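Local coordinates for protein putative hydantoin racemase (Klebsiella pneumoniae subsp. pneumoniae, PDB 3QVL) that acts as an allantoin racemase and probably also interconverts the D and L forms of other hydantoins substituted at carbon 5, at residues 6-9 with 15-18; 26-31 with 210-215; 98-103 with 204-209; 140-145 with 163-168. All coordinates share one frame; numbering follows the deposited sequence.

Interaction 1 of 4, residues 6-9 with 15-18; sequences VINP and MTET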
loop_
_atom_site.group_PDB
_atom_site.type_symbol
_atom_site.label_atom_id
_atom_site.label_comp_id
_atom_site.label_asym_id
_atom_site.label_seq_id
_atom_site.Cartn_x
_atom_site.Cartn_y
_atom_site.Cartn_z
ATOM N N VAL A 6 13.776 -29.990 -11.641
ATOM C CA VAL A 6 12.404 -29.572 -11.373
ATOM C C VAL A 6 11.860 -30.383 -10.198
ATOM O O VAL A 6 11.589 -31.581 -10.323
ATOM C CB VAL A 6 11.498 -29.706 -12.623
ATOM C CG1 VAL A 6 10.112 -29.152 -12.339
ATOM C CG2 VAL A 6 12.115 -28.974 -13.812
ATOM N N ILE A 7 11.717 -29.715 -9.057
ATOM C CA ILE A 7 11.340 -30.374 -7.810
ATOM C C ILE A 7 9.848 -30.251 -7.530
ATOM O O ILE A 7 9.337 -29.151 -7.318
ATOM C CB ILE A 7 12.120 -29.799 -6.596
ATOM C CG1 ILE A 7 13.628 -29.782 -6.870
ATOM C CG2 ILE A 7 11.796 -30.590 -5.319
ATOM C CD1 ILE A 7 14.414 -28.889 -5.930
ATOM N N ASN A 8 9.158 -31.389 -7.537
ATOM C CA ASN A 8 7.817 -31.470 -6.981
ATOM C C ASN A 8 7.957 -31.561 -5.462
ATOM O O ASN A 8 8.500 -32.541 -4.956
ATOM C CB ASN A 8 7.069 -32.690 -7.533
ATOM C CG ASN A 8 5.678 -32.855 -6.932
ATOM O OD1 ASN A 8 5.122 -31.926 -6.341
ATOM N ND2 ASN A 8 5.109 -34.047 -7.085
ATOM N N PRO A 9 7.494 -30.527 -4.731
ATOM C CA PRO A 9 7.646 -30.480 -3.275
ATOM C C PRO A 9 6.805 -31.510 -2.518
ATOM O O PRO A 9 7.108 -31.805 -1.361
ATOM C CB PRO A 9 7.199 -29.056 -2.925
ATOM C CG PRO A 9 7.410 -28.290 -4.184
ATOM C CD PRO A 9 6.982 -29.249 -5.246
ATOM N N MET A 15 1.867 -36.685 -9.627
ATOM C CA MET A 15 2.014 -35.247 -9.856
ATOM C C MET A 15 3.408 -34.903 -10.395
ATOM O O MET A 15 3.549 -33.999 -11.223
ATOM C CB MET A 15 1.685 -34.456 -8.583
ATOM C CG MET A 15 1.721 -32.933 -8.736
ATOM S SD MET A 15 0.335 -32.033 -7.993
ATOM C CE MET A 15 -0.131 -33.105 -6.638
ATOM N N THR A 16 4.425 -35.635 -9.937
ATOM C CA THR A 16 5.792 -35.483 -10.446
ATOM C C THR A 16 5.852 -35.774 -11.951
ATOM O O THR A 16 6.553 -35.084 -12.694
ATOM C CB THR A 16 6.797 -36.383 -9.677
ATOM O OG1 THR A 16 6.649 -36.179 -8.266
ATOM C CG2 THR A 16 8.236 -36.063 -10.074
ATOM N N GLU A 17 5.102 -36.787 -12.388
ATOM C CA GLU A 17 4.991 -37.145 -13.806
ATOM C C GLU A 17 4.354 -36.028 -14.634
ATOM O O GLU A 17 4.834 -35.707 -15.722
ATOM C CB GLU A 17 4.183 -38.434 -13.975
ATOM C CG GLU A 17 4.885 -39.699 -13.495
ATOM C CD GLU A 17 3.920 -40.847 -13.230
ATOM O OE1 GLU A 17 2.807 -40.853 -13.800
ATOM O OE2 GLU A 17 4.278 -41.751 -12.447
ATOM N N THR A 18 3.273 -35.449 -14.112
ATOM C CA THR A 18 2.575 -34.337 -14.761
ATOM C C THR A 18 3.488 -33.115 -14.870
ATOM O O THR A 18 3.581 -32.490 -15.931
ATOM C CB THR A 18 1.278 -33.965 -13.998
ATOM O OG1 THR A 18 0.438 -35.120 -13.889
ATOM C CG2 THR A 18 0.507 -32.855 -14.716
#
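ND2 of N8 is held by a hydrogen bond to OD1 of N10 and lies close to the first turns of helix 13-26, 2.9 Å from OG1 of T16 and 3.8 Å from CB of M15. The side chain gets there because its CG is anti to the backbone N (chi1 177°), which carries the amide off the end of strand 2-7 and toward the helix. CB of N8 then lies alongside the threonine hydroxyl, 3.6 Å from OG1 of T16. That hydroxyl has a firm partner of its own, the carbonyl oxygen of S12, and T16 OG1 is turned beside its own backbone N (chi1 -51°), the position from which it can reach back down the chain. The approach of N8 ND2 to T16 N, 3.3 Å, joins two donors and is a contact without a bond. M15 meets the amide with the root of its side chain, CB and CG, while its backbone N is hydrogen-bonded to OG of S12. Beyond CG the M15 chain bends, and the side chain comes within about 4 Å of the bound hydantoin acetic acid. Through its bond to OD1 of N10, a residue of the ligand pocket, the buried N8 is placed to steady that residue, consistent with a second-shell role. In the fold, the contact spans the first connection of the beta-alpha-beta unit formed by strand 2-7, helix 13-26 and strand 31-36. V6 rests on I19 and A23 of that helix, I7 faces helix 48-68, and the backbone of N8 pairs with V36 of the adjoining parallel strand.

Interaction 2 of 4, residues 26-31 with 210-215; sequences VAAPGT and MVESLV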
loop_
_atom_site.group_PDB
_atom_site.type_symbol
_atom_site.label_atom_id
_atom_site.label_comp_id
_atom_site.label_asym_id
_atom_site.label_seq_id
_atom_site.Cartn_x
_atom_site.Cartn_y
_atom_site.Cartn_z
ATOM N N VAL A 26 8.405 -27.863 -23.056
ATOM C CA VAL A 26 8.814 -26.504 -23.430
ATOM C C VAL A 26 10.327 -26.281 -23.361
ATOM O O VAL A 26 10.818 -25.213 -23.740
ATOM C CB VAL A 26 8.100 -25.426 -22.570
ATOM C CG1 VAL A 26 6.587 -25.517 -22.730
ATOM C CG2 VAL A 26 8.510 -25.543 -21.105
ATOM N N ALA A 27 11.053 -27.285 -22.873
ATOM C CA ALA A 27 12.504 -27.202 -22.703
ATOM C C ALA A 27 13.218 -26.896 -24.016
ATOM O O ALA A 27 12.914 -27.490 -25.054
ATOM C CB ALA A 27 13.042 -28.489 -22.090
ATOM N N ALA A 28 14.159 -25.955 -23.958
ATOM C CA ALA A 28 14.960 -25.568 -25.118
ATOM C C ALA A 28 15.900 -26.703 -25.535
ATOM O O ALA A 28 16.233 -27.558 -24.712
ATOM C CB ALA A 28 15.752 -24.302 -24.810
ATOM N N PRO A 29 16.315 -26.729 -26.819
ATOM C CA PRO A 29 17.310 -27.713 -27.248
ATOM C C PRO A 29 18.573 -27.635 -26.391
ATOM O O PRO A 29 19.109 -26.545 -26.178
ATOM C CB PRO A 29 17.615 -27.295 -28.689
ATOM C CG PRO A 29 16.370 -26.641 -29.154
ATOM C CD PRO A 29 15.808 -25.934 -27.955
ATOM N N GLY A 30 19.022 -28.782 -25.890
ATOM C CA GLY A 30 20.194 -28.842 -25.019
ATOM C C GLY A 30 19.864 -28.857 -23.535
ATOM O O GLY A 30 20.753 -29.038 -22.701
ATOM N N THR A 31 18.588 -28.661 -23.206
ATOM C CA THR A 31 18.137 -28.670 -21.816
ATOM C C THR A 31 17.657 -30.055 -21.388
ATOM O O THR A 31 16.794 -30.654 -22.034
ATOM C CB THR A 31 17.022 -27.623 -21.561
ATOM O OG1 THR A 31 17.545 -26.304 -21.763
ATOM C CG2 THR A 31 16.480 -27.725 -20.136
ATOM N N MET A 210 12.398 -19.461 -17.228
ATOM C CA MET A 210 13.080 -18.456 -16.405
ATOM C C MET A 210 14.485 -18.906 -16.015
ATOM O O MET A 210 15.429 -18.115 -16.067
ATOM C CB MET A 210 12.262 -18.102 -15.157
ATOM C CG MET A 210 10.956 -17.348 -15.421
ATOM S SD MET A 210 11.107 -15.884 -16.473
ATOM C CE MET A 210 10.731 -16.585 -18.084
ATOM N N VAL A 211 14.613 -20.175 -15.630
ATOM C CA VAL A 211 15.915 -20.762 -15.308
ATOM C C VAL A 211 16.830 -20.730 -16.535
ATOM O O VAL A 211 17.975 -20.284 -16.445
ATOM C CB VAL A 211 15.789 -22.208 -14.756
ATOM C CG1 VAL A 211 17.164 -22.829 -14.548
ATOM C CG2 VAL A 211 15.012 -22.219 -13.447
ATOM N N GLU A 212 16.310 -21.187 -17.674
ATOM C CA GLU A 212 17.045 -21.159 -18.943
ATOM C C GLU A 212 17.502 -19.748 -19.303
ATOM O O GLU A 212 18.634 -19.552 -19.750
ATOM C CB GLU A 212 16.192 -21.725 -20.079
ATOM C CG GLU A 212 16.057 -23.239 -20.076
ATOM C CD GLU A 212 15.102 -23.748 -21.141
ATOM O OE1 GLU A 212 14.238 -22.970 -21.595
ATOM O OE2 GLU A 212 15.210 -24.929 -21.524
ATOM N N SER A 213 16.613 -18.775 -19.103
ATOM C CA SER A 213 16.910 -17.371 -19.378
ATOM C C SER A 213 18.036 -16.840 -18.495
ATOM O O SER A 213 18.979 -16.228 -18.995
ATOM C CB SER A 213 15.654 -16.513 -19.212
ATOM O OG SER A 213 14.670 -16.867 -20.167
ATOM N N LEU A 214 17.937 -17.089 -17.189
ATOM C CA LEU A 214 18.949 -16.637 -16.232
ATOM C C LEU A 214 20.320 -17.263 -16.492
ATOM O O LEU A 214 21.344 -16.586 -16.387
ATOM C CB LEU A 214 18.493 -16.894 -14.790
ATOM C CG LEU A 214 17.371 -15.993 -14.256
ATOM C CD1 LEU A 214 16.729 -16.599 -13.018
ATOM C CD2 LEU A 214 17.867 -14.578 -13.969
ATOM N N VAL A 215 20.329 -18.551 -16.837
ATOM C CA VAL A 215 21.565 -19.268 -17.170
ATOM C C VAL A 215 22.219 -18.681 -18.428
ATOM O O VAL A 215 23.438 -18.492 -18.470
ATOM C CB VAL A 215 21.320 -20.799 -17.319
ATOM C CG1 VAL A 215 22.533 -21.504 -17.926
ATOM C CG2 VAL A 215 20.976 -21.418 -15.969
#
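E212 OE2 accepts two hydrogen bonds from the link that leads into strand 31-36, one from the backbone N of A28 and one from the hydroxyl of T31. The amide bond is 2.8 Å from A28 N to E212 OE2 and fairly straight, with an angle of 160° at the hydrogen; it arrives on the syn side of the carboxylate, near its plane. The hydroxyl comes to the anti side, T31 OG1 lying 2.7 Å from E212 OE2 and rather farther out of the plane, so the two donors divide the oxygen between them. The other carboxylate oxygen is satisfied by a salt bridge to K209, one turn earlier on the same helix. Both E212 oxygens therefore have partners, and the bonds to OE2 should limit rotation of the carboxylate. Extended beyond CG, the glutamate chain spans the gap from helix to link. Two methyl groups crowd the same oxygen: CB of A28 and CG2 of T31 each lie 3.4 Å from OE2 of E212. Within the link, the donor at T31 N is used by the carbonyl O of A28, at 3.0 Å, which closes the turn. M210 and S213 of the same helix as E212 pack against the second subunit. A28-P29-G30-T31 is a classic type II beta turn, with proline and glycine in its two central positions, and it reverses the chain between helix 13-26 and strand 31-36. Here a glutamate from a helix far along the sequence anchors the helix-to-strand turn of a beta-alpha-beta unit.

Interaction 3 of 4, residues 98-103 with 204-209; sequences AEAAMH and VSAAVK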
loop_
_atom_site.group_PDB
_atom_site.type_symbol
_atom_site.label_atom_id
_atom_site.label_comp_id
_atom_site.label_asym_id
_atom_site.label_seq_id
_atom_site.Cartn_x
_atom_site.Cartn_y
_atom_site.Cartn_z
ATOM N N ALA A 98 4.565 -20.457 -8.828
ATOM C CA ALA A 98 3.645 -19.345 -8.600
ATOM C C ALA A 98 4.309 -18.046 -9.038
ATOM O O ALA A 98 3.713 -17.248 -9.762
ATOM C CB ALA A 98 3.236 -19.271 -7.142
ATOM N N GLU A 99 5.553 -17.865 -8.599
ATOM C CA GLU A 99 6.385 -16.727 -8.973
ATOM C C GLU A 99 6.453 -16.560 -10.493
ATOM O O GLU A 99 6.146 -15.489 -11.018
ATOM C CB GLU A 99 7.789 -16.907 -8.384
ATOM C CG GLU A 99 8.796 -15.819 -8.743
ATOM C CD GLU A 99 10.214 -16.173 -8.326
ATOM O OE1 GLU A 99 10.567 -17.374 -8.329
ATOM O OE2 GLU A 99 10.984 -15.248 -7.998
ATOM N N ALA A 100 6.834 -17.632 -11.184
ATOM C CA ALA A 100 7.008 -17.609 -12.636
ATOM C C ALA A 100 5.708 -17.342 -13.393
ATOM O O ALA A 100 5.697 -16.559 -14.344
ATOM C CB ALA A 100 7.644 -18.900 -13.111
ATOM N N ALA A 101 4.622 -17.988 -12.967
ATOM C CA ALA A 101 3.315 -17.826 -13.608
ATOM C C ALA A 101 2.785 -16.400 -13.479
ATOM O O ALA A 101 2.257 -15.841 -14.443
ATOM C CB ALA A 101 2.311 -18.819 -13.044
ATOM N N MET A 102 2.934 -15.821 -12.288
ATOM C CA MET A 102 2.520 -14.442 -12.027
ATOM C C MET A 102 3.359 -13.449 -12.829
ATOM O O MET A 102 2.821 -12.494 -13.393
ATOM C CB MET A 102 2.609 -14.120 -10.533
ATOM C CG MET A 102 1.584 -14.833 -9.666
ATOM S SD MET A 102 1.904 -14.577 -7.911
ATOM C CE MET A 102 0.704 -15.687 -7.179
ATOM N N HIS A 103 4.672 -13.683 -12.872
ATOM C CA HIS A 103 5.596 -12.860 -13.656
ATOM C C HIS A 103 5.222 -12.841 -15.138
ATOM O O HIS A 103 5.185 -11.774 -15.757
ATOM C CB HIS A 103 7.042 -13.344 -13.480
ATOM C CG HIS A 103 7.737 -12.764 -12.286
ATOM N ND1 HIS A 103 7.474 -13.172 -10.996
ATOM C CD2 HIS A 103 8.701 -11.819 -12.190
ATOM C CE1 HIS A 103 8.236 -12.493 -10.157
ATOM N NE2 HIS A 103 8.989 -11.664 -10.856
ATOM N N VAL A 204 4.967 -24.215 -14.094
ATOM C CA VAL A 204 6.023 -25.213 -14.294
ATOM C C VAL A 204 6.835 -24.888 -15.546
ATOM O O VAL A 204 8.055 -24.714 -15.476
ATOM C CB VAL A 204 5.458 -26.659 -14.372
ATOM C CG1 VAL A 204 6.570 -27.660 -14.668
ATOM C CG2 VAL A 204 4.742 -27.027 -13.079
ATOM N N SER A 205 6.145 -24.794 -16.679
ATOM C CA SER A 205 6.770 -24.463 -17.953
ATOM C C SER A 205 7.428 -23.080 -17.919
ATOM O O SER A 205 8.536 -22.904 -18.427
ATOM C CB SER A 205 5.747 -24.557 -19.089
ATOM O OG SER A 205 4.645 -23.694 -18.866
ATOM N N ALA A 206 6.745 -22.118 -17.299
ATOM C CA ALA A 206 7.249 -20.750 -17.164
ATOM C C ALA A 206 8.546 -20.681 -16.359
ATOM O O ALA A 206 9.479 -19.970 -16.740
ATOM C CB ALA A 206 6.186 -19.853 -16.543
ATOM N N ALA A 207 8.602 -21.429 -15.257
ATOM C CA ALA A 207 9.779 -21.455 -14.387
ATOM C C ALA A 207 10.989 -22.066 -15.085
ATOM O O ALA A 207 12.114 -21.596 -14.905
ATOM C CB ALA A 207 9.477 -22.194 -13.092
ATOM N N VAL A 208 10.748 -23.107 -15.882
ATOM C CA VAL A 208 11.793 -23.732 -16.696
ATOM C C VAL A 208 12.422 -22.697 -17.630
ATOM O O VAL A 208 13.648 -22.611 -17.736
ATOM C CB VAL A 208 11.249 -24.951 -17.493
ATOM C CG1 VAL A 208 12.248 -25.422 -18.549
ATOM C CG2 VAL A 208 10.910 -26.093 -16.544
ATOM N N LYS A 209 11.576 -21.899 -18.280
ATOM C CA LYS A 209 12.043 -20.858 -19.195
ATOM C C LYS A 209 12.797 -19.743 -18.469
ATOM O O LYS A 209 13.726 -19.159 -19.028
ATOM C CB LYS A 209 10.886 -20.273 -20.015
ATOM C CG LYS A 209 10.056 -21.288 -20.824
ATOM C CD LYS A 209 10.898 -22.303 -21.603
ATOM C CE LYS A 209 11.541 -21.703 -22.842
ATOM N NZ LYS A 209 12.364 -22.720 -23.560
#
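A close helix-helix crossing at A100, A206 and A207 joins two helices that each follow the last strand of one of the protein's two parallel sheets. Helix 97-108 comes after strand 94-96 and packs on helix 122-132 of the other half; helix 203-216 comes after strand 200-201 and returns to helix 13-26. The exchange ties the paired alpha/beta halves of this racemase fold together. Near the crossing the short axes are almost perpendicular, at 88°, and approach to 7.6 Å, a separation made possible by the small alanine side chains. CB of A100 is the centre of the contact: it points toward the other helix and lies 3.5 Å from N of A207. The methyl groups of A206 and A207 are placed about it, each CB being 3.8 Å from CB of A100. A206 also presents its CB to the backbone of the first helix, 4.0 Å from the carbonyl O of A100. No hydrogen bond joins the two segments, and the buried fit depends on apolar atoms and backbone surface alone. Polar side chains act away from it. E99 makes a salt bridge with R87, and NE2 of H103 is hydrogen-bonded to T106 of the second subunit, whose own H103 ring also meets this one. The imidazole is fixed at its other nitrogen as well: ND1 of H103 donates to the carbonyl O of E99 at 2.7 Å, from above the carbonyl plane, and this oxygen also receives the helical N-H of H103.

Interaction 4 of 4, residues 140-145 with 163-168; sequences ALHAID and RERCIR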
loop_
_atom_site.group_PDB
_atom_site.type_symbol
_atom_site.label_atom_id
_atom_site.label_comp_id
_atom_site.label_asym_id
_atom_site.label_seq_id
_atom_site.Cartn_x
_atom_site.Cartn_y
_atom_site.Cartn_z
ATOM N N ALA A 140 -8.888 -11.522 -9.417
ATOM C CA ALA A 140 -9.605 -12.443 -8.532
ATOM C C ALA A 140 -8.850 -13.754 -8.328
ATOM O O ALA A 140 -8.007 -14.135 -9.142
ATOM C CB ALA A 140 -11.010 -12.720 -9.073
ATOM N N LEU A 141 -9.165 -14.433 -7.228
ATOM C CA LEU A 141 -8.635 -15.761 -6.941
ATOM C C LEU A 141 -9.799 -16.722 -6.747
ATOM O O LEU A 141 -10.758 -16.409 -6.037
ATOM C CB LEU A 141 -7.755 -15.749 -5.686
ATOM C CG LEU A 141 -6.476 -14.910 -5.642
ATOM C CD1 LEU A 141 -6.772 -13.490 -5.178
ATOM C CD2 LEU A 141 -5.481 -15.566 -4.703
ATOM N N HIS A 142 -9.714 -17.885 -7.385
ATOM C CA HIS A 142 -10.776 -18.882 -7.308
ATOM C C HIS A 142 -10.229 -20.269 -7.000
ATOM O O HIS A 142 -9.086 -20.586 -7.334
ATOM C CB HIS A 142 -11.558 -18.946 -8.620
ATOM C CG HIS A 142 -12.000 -17.614 -9.141
ATOM N ND1 HIS A 142 -12.916 -16.821 -8.485
ATOM C CD2 HIS A 142 -11.664 -16.946 -10.270
ATOM C CE1 HIS A 142 -13.116 -15.716 -9.181
ATOM N NE2 HIS A 142 -12.370 -15.768 -10.269
ATOM N N ALA A 143 -11.062 -21.088 -6.365
ATOM C CA ALA A 143 -10.757 -22.495 -6.136
ATOM C C ALA A 143 -11.884 -23.357 -6.695
ATOM O O ALA A 143 -13.056 -22.978 -6.618
ATOM C CB ALA A 143 -10.561 -22.763 -4.657
ATOM N N ILE A 144 -11.528 -24.509 -7.259
ATOM C CA ILE A 144 -12.520 -25.428 -7.833
ATOM C C ILE A 144 -13.172 -26.327 -6.778
ATOM O O ILE A 144 -14.086 -27.098 -7.088
ATOM C CB ILE A 144 -11.942 -26.279 -9.002
ATOM C CG1 ILE A 144 -10.765 -27.146 -8.531
ATOM C CG2 ILE A 144 -11.554 -25.380 -10.180
ATOM C CD1 ILE A 144 -10.421 -28.296 -9.465
ATOM N N ASP A 145 -12.691 -26.213 -5.538
ATOM C CA ASP A 145 -13.239 -26.921 -4.371
ATOM C C ASP A 145 -13.113 -28.449 -4.448
ATOM O O ASP A 145 -14.076 -29.183 -4.206
ATOM C CB ASP A 145 -14.687 -26.493 -4.088
ATOM N N ARG A 163 -11.644 -25.781 -16.389
ATOM C CA ARG A 163 -12.112 -25.202 -17.648
ATOM C C ARG A 163 -13.322 -24.287 -17.438
ATOM O O ARG A 163 -13.324 -23.144 -17.897
ATOM C CB ARG A 163 -12.442 -26.316 -18.648
ATOM C CG ARG A 163 -12.888 -25.830 -20.019
ATOM C CD ARG A 163 -13.396 -26.987 -20.865
ATOM N NE ARG A 163 -14.213 -26.528 -21.985
ATOM C CZ ARG A 163 -15.533 -26.356 -21.942
ATOM N NH1 ARG A 163 -16.211 -26.606 -20.827
ATOM N NH2 ARG A 163 -16.179 -25.932 -23.020
ATOM N N GLU A 164 -14.333 -24.795 -16.731
ATOM C CA GLU A 164 -15.559 -24.044 -16.448
ATOM C C GLU A 164 -15.293 -22.795 -15.612
ATOM O O GLU A 164 -15.886 -21.740 -15.853
ATOM C CB GLU A 164 -16.588 -24.935 -15.747
ATOM C CG GLU A 164 -17.217 -25.998 -16.643
ATOM C CD GLU A 164 -18.130 -26.954 -15.889
ATOM O OE1 GLU A 164 -18.450 -26.689 -14.709
ATOM O OE2 GLU A 164 -18.534 -27.976 -16.483
ATOM N N ARG A 165 -14.402 -22.923 -14.631
ATOM C CA ARG A 165 -14.013 -21.799 -13.784
ATOM C C ARG A 165 -13.203 -20.738 -14.527
ATOM O O ARG A 165 -13.319 -19.549 -14.228
ATOM C CB ARG A 165 -13.266 -22.286 -12.542
ATOM C CG ARG A 165 -13.981 -21.953 -11.249
ATOM C CD ARG A 165 -13.461 -20.639 -10.713
ATOM N NE ARG A 165 -14.482 -19.824 -10.058
ATOM C CZ ARG A 165 -14.987 -18.702 -10.568
ATOM N NH1 ARG A 165 -14.579 -18.253 -11.749
ATOM N NH2 ARG A 165 -15.902 -18.023 -9.893
ATOM N N CYS A 166 -12.394 -21.174 -15.491
ATOM C CA CYS A 166 -11.641 -20.262 -16.351
ATOM C C CYS A 166 -12.574 -19.436 -17.237
ATOM O O CYS A 166 -12.396 -18.224 -17.371
ATOM C CB CYS A 166 -10.640 -21.031 -17.215
ATOM S SG CYS A 166 -9.203 -21.662 -16.325
ATOM N N ILE A 167 -13.566 -20.103 -17.829
ATOM C CA ILE A 167 -14.579 -19.447 -18.665
ATOM C C ILE A 167 -15.353 -18.400 -17.863
ATOM O O ILE A 167 -15.567 -17.280 -18.333
ATOM C CB ILE A 167 -15.560 -20.478 -19.298
ATOM C CG1 ILE A 167 -14.812 -21.416 -20.251
ATOM C CG2 ILE A 167 -16.695 -19.767 -20.047
ATOM C CD1 ILE A 167 -15.566 -22.689 -20.611
ATOM N N ARG A 168 -15.758 -18.771 -16.648
ATOM C CA ARG A 168 -16.503 -17.874 -15.770
ATOM C C ARG A 168 -15.650 -16.697 -15.291
ATOM O O ARG A 168 -16.150 -15.578 -15.161
ATOM C CB ARG A 168 -17.092 -18.640 -14.582
ATOM C CG ARG A 168 -18.196 -17.886 -13.861
ATOM C CD ARG A 168 -19.210 -18.824 -13.226
ATOM N NE ARG A 168 -18.801 -19.291 -11.902
ATOM C CZ ARG A 168 -19.025 -18.635 -10.766
ATOM N NH1 ARG A 168 -19.648 -17.462 -10.773
ATOM N NH2 ARG A 168 -18.622 -19.154 -9.614
HETATM O O HOH W 1 -15.161 -20.909 -7.580
#
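H142 and R165 stack across a beta-alpha unit, in which strand 138-143, at one edge of the second parallel sheet within the chain, is followed by helix 157-172. Packing is tight here. The guanidinium of R165 lies flat over one face of the imidazole, with centres 3.5 Å apart and planes only 5° from parallel. CZ sits above the ring, NH1 lies toward CD2 and NE2, and NH2 toward ND1 and CE1. The aliphatic part joins in, with CD of R165 3.3 Å from CB of H142. To lay its end down in this way the arginine bends at chi2 and chi3, and its first torsion, at -118°, departs from the usual staggered positions. NE2 of H142 is hydrogen-bonded to D173, which fixes the ring beneath its partner; the nearby carboxylate would probably also temper the positive charge gathered in the stack.

Farther along the strand the fit is looser. I144 offers its CG2 methyl to CB of R165 at 4.3 Å, while the rest of its side chain leads away from the helix. Between the strand end and the guanidinium a water replaces direct contact. It donates to the carbonyl O of A143 at 3.1 Å and, lying in the guanidinium plane at its edge, accepts from NE of R165 at 2.8 Å.

Interactions 1, 2 and 3 form a connected series, whereas interaction 4 stands apart. Interaction 1 meets interaction 3 where V6 CG2 lies 4.1 Å from V208 CG2. Interactions 2 and 3 share helix 203-216 and are bound by V26, whose CG2 packs 3.6 Å from CB of S205 and whose carbonyl O lies 2.9 Å from NZ of K209, a probable hydrogen bond; both also touch the second subunit. Interaction 4 lies at the edge of the second parallel sheet, its centre about 30 Å from that of interaction 2. The bound hydantoin acetic acid lies between the two halves of the fold: about 4 Å from the side chain of M15, 8 Å from I144 and 10 Å from A101.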